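PDB 5JNO: DNA excision repair protein ERCC-6-like from Homo sapiens, which acts as an ATP-dependent DNA translocase and tension sensor, associating with stretched catenated DNA until that DNA is resolved during anaphase. Local coordinates for residues A10-Y15 with N36-I41. Numbering follows the deposited sequence.
Sequences AHYLRY and NLAKDI
Tyr-12 and Tyr-15 both close on the methyl of Ala-38, Tyr-12 with CD1 and Tyr-15 with CB, consistent with the close approach of the backbones here, where the CA atoms of Tyr-12 and Ala-38 are 4.9 Å apart. The phenol ring of Tyr-15 takes CB of Leu-37 on one face in a CH-pi contact, 4.0 Å from the ring centroid and offset toward the CD2-CE2 rim. At that rim, near the ring plane, CD1 of Ile-41 lies 3.9 Å from CE2 of Tyr-15. The same methyl ends an extended side chain (chi2 168°) that carries it onto helix 6-25, 3.7 Å from CB of His-11 and equally near the backbone N of Tyr-12. CG2, the other branch of Ile-41, touches CB of Tyr-12 more loosely. A chi1 of 173° sends the Tyr-12 ring away from its own N and brings its edge to helix 28-41; its CD1 sits 3.4 Å from Ala-38 O, near the ring plane, and 3.8 Å from Ala-38 CB. No hydrogen bond crosses the mostly apolar seam; Ala-38 O accepts the N-H of Ile-41. The Tyr-12 hydroxyl is instead tied to Asn-44 and to a polar side chain of a partner protein, while Phe-42 packs on the ring. Helices 6-25 and 28-41 form the antiparallel hairpin (151° between local axes) of this N-terminal TPR; Val-16 also packs on Ala-38, and helix 45-48 brings Val-47 against Tyr-12.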
loop_
_atom_site.group_PDB
_atom_site.type_symbol
_atom_site.label_atom_id
_atom_site.label_comp_id
_atom_site.label_asym_id
_atom_site.label_seq_id
_atom_site.Cartn_x
_atom_site.Cartn_y
_atom_site.Cartn_z
ATOM N N ALA B 10 -4.934 -5.788 6.164
ATOM C CA ALA B 10 -6.391 -5.712 6.291
ATOM C C ALA B 10 -6.795 -4.714 7.375
ATOM O O ALA B 10 -7.691 -3.915 7.162
ATOM C CB ALA B 10 -6.988 -7.088 6.553
ATOM N N HIS B 11 -6.116 -4.773 8.514
ATOM C CA HIS B 11 -6.351 -3.847 9.624
ATOM C C HIS B 11 -5.985 -2.415 9.250
ATOM O O HIS B 11 -6.774 -1.496 9.494
ATOM C CB HIS B 11 -5.551 -4.273 10.853
ATOM C CG HIS B 11 -6.145 -5.437 11.573
ATOM N ND1 HIS B 11 -7.448 -5.438 12.026
ATOM C CD2 HIS B 11 -5.618 -6.626 11.932
ATOM C CE1 HIS B 11 -7.701 -6.588 12.622
ATOM N NE2 HIS B 11 -6.610 -7.331 12.568
ATOM N N TYR B 12 -4.809 -2.243 8.636
ATOM C CA TYR B 12 -4.392 -0.957 8.105
ATOM C C TYR B 12 -5.455 -0.357 7.190
ATOM O O TYR B 12 -5.904 0.789 7.411
ATOM C CB TYR B 12 -3.066 -1.042 7.393
ATOM C CG TYR B 12 -2.680 0.239 6.694
ATOM C CD1 TYR B 12 -2.013 1.269 7.382
ATOM C CD2 TYR B 12 -2.993 0.447 5.354
ATOM C CE1 TYR B 12 -1.675 2.468 6.748
ATOM C CE2 TYR B 12 -2.666 1.648 4.716
ATOM C CZ TYR B 12 -2.005 2.657 5.427
ATOM O OH TYR B 12 -1.683 3.829 4.792
ATOM N N LEU B 13 -5.893 -1.136 6.212
ATOM C CA LEU B 13 -6.866 -0.646 5.252
ATOM C C LEU B 13 -8.250 -0.332 5.853
ATOM O O LEU B 13 -8.898 0.611 5.427
ATOM C CB LEU B 13 -7.000 -1.593 4.058
ATOM C CG LEU B 13 -5.765 -1.682 3.131
ATOM C CD1 LEU B 13 -5.780 -2.971 2.303
ATOM C CD2 LEU B 13 -5.686 -0.500 2.189
ATOM N N ARG B 14 -8.714 -1.124 6.799
ATOM C CA ARG B 14 -10.020 -0.888 7.412
ATOM C C ARG B 14 -9.920 0.408 8.252
ATOM O O ARG B 14 -10.811 1.243 8.189
ATOM C CB ARG B 14 -10.446 -2.104 8.266
ATOM C CG ARG B 14 -11.720 -1.961 9.109
ATOM C CD ARG B 14 -11.937 -3.192 10.002
ATOM N NE ARG B 14 -12.138 -4.427 9.210
ATOM C CZ ARG B 14 -11.267 -5.445 9.041
ATOM N NH1 ARG B 14 -10.056 -5.465 9.628
ATOM N NH2 ARG B 14 -11.620 -6.484 8.263
ATOM N N TYR B 15 -8.817 0.564 8.989
ATOM C CA TYR B 15 -8.560 1.764 9.790
ATOM C C TYR B 15 -8.573 3.031 8.966
ATOM O O TYR B 15 -9.239 3.990 9.347
ATOM C CB TYR B 15 -7.245 1.672 10.577
ATOM C CG TYR B 15 -7.246 0.635 11.682
ATOM C CD1 TYR B 15 -8.416 0.308 12.388
ATOM C CD2 TYR B 15 -6.063 -0.008 12.050
ATOM C CE1 TYR B 15 -8.403 -0.626 13.412
ATOM C CE2 TYR B 15 -6.044 -0.969 13.051
ATOM C CZ TYR B 15 -7.212 -1.265 13.727
ATOM O OH TYR B 15 -7.189 -2.184 14.734
ATOM N N ASN B 36 -4.102 6.881 13.768
ATOM C CA ASN B 36 -2.942 6.488 14.574
ATOM C C ASN B 36 -2.707 5.006 14.651
ATOM O O ASN B 36 -1.562 4.578 14.689
ATOM C CB ASN B 36 -3.045 7.049 15.991
ATOM C CG ASN B 36 -2.483 8.438 16.074
ATOM O OD1 ASN B 36 -1.271 8.623 15.949
ATOM N ND2 ASN B 36 -3.349 9.422 16.233
ATOM N N LEU B 37 -3.786 4.235 14.733
ATOM C CA LEU B 37 -3.699 2.774 14.704
ATOM C C LEU B 37 -3.152 2.279 13.341
ATOM O O LEU B 37 -2.361 1.333 13.292
ATOM C CB LEU B 37 -5.063 2.147 14.998
ATOM C CG LEU B 37 -5.585 2.392 16.409
ATOM C CD1 LEU B 37 -7.055 2.016 16.517
ATOM C CD2 LEU B 37 -4.756 1.638 17.437
ATOM N N ALA B 38 -3.548 2.954 12.263
ATOM C CA ALA B 38 -2.955 2.754 10.936
ATOM C C ALA B 38 -1.452 3.083 10.868
ATOM O O ALA B 38 -0.648 2.282 10.380
ATOM C CB ALA B 38 -3.716 3.562 9.898
ATOM N N LYS B 39 -1.078 4.249 11.376
ATOM C CA LYS B 39 0.322 4.663 11.444
ATOM C C LYS B 39 1.185 3.639 12.171
ATOM O O LYS B 39 2.374 3.472 11.843
ATOM C CB LYS B 39 0.459 6.039 12.137
ATOM C CG LYS B 39 1.893 6.460 12.434
ATOM C CD LYS B 39 2.021 7.938 12.815
ATOM C CE LYS B 39 1.382 8.248 14.172
ATOM N NZ LYS B 39 1.823 7.369 15.301
ATOM N N ASP B 40 0.607 2.989 13.176
ATOM C CA ASP B 40 1.338 2.007 13.971
ATOM C C ASP B 40 1.626 0.729 13.213
ATOM O O ASP B 40 2.564 0.023 13.567
ATOM C CB ASP B 40 0.554 1.601 15.206
ATOM C CG ASP B 40 0.439 2.712 16.248
ATOM O OD1 ASP B 40 1.086 3.795 16.163
ATOM O OD2 ASP B 40 -0.341 2.455 17.174
ATOM N N ILE B 41 0.797 0.409 12.224
ATOM C CA ILE B 41 1.029 -0.752 11.360
ATOM C C ILE B 41 1.939 -0.375 10.192
ATOM O O ILE B 41 2.903 -1.079 9.911
ATOM C CB ILE B 41 -0.306 -1.324 10.822
ATOM C CG1 ILE B 41 -1.206 -1.747 11.990
ATOM C CG2 ILE B 41 -0.051 -2.492 9.859
ATOM C CD1 ILE B 41 -2.632 -2.059 11.614
#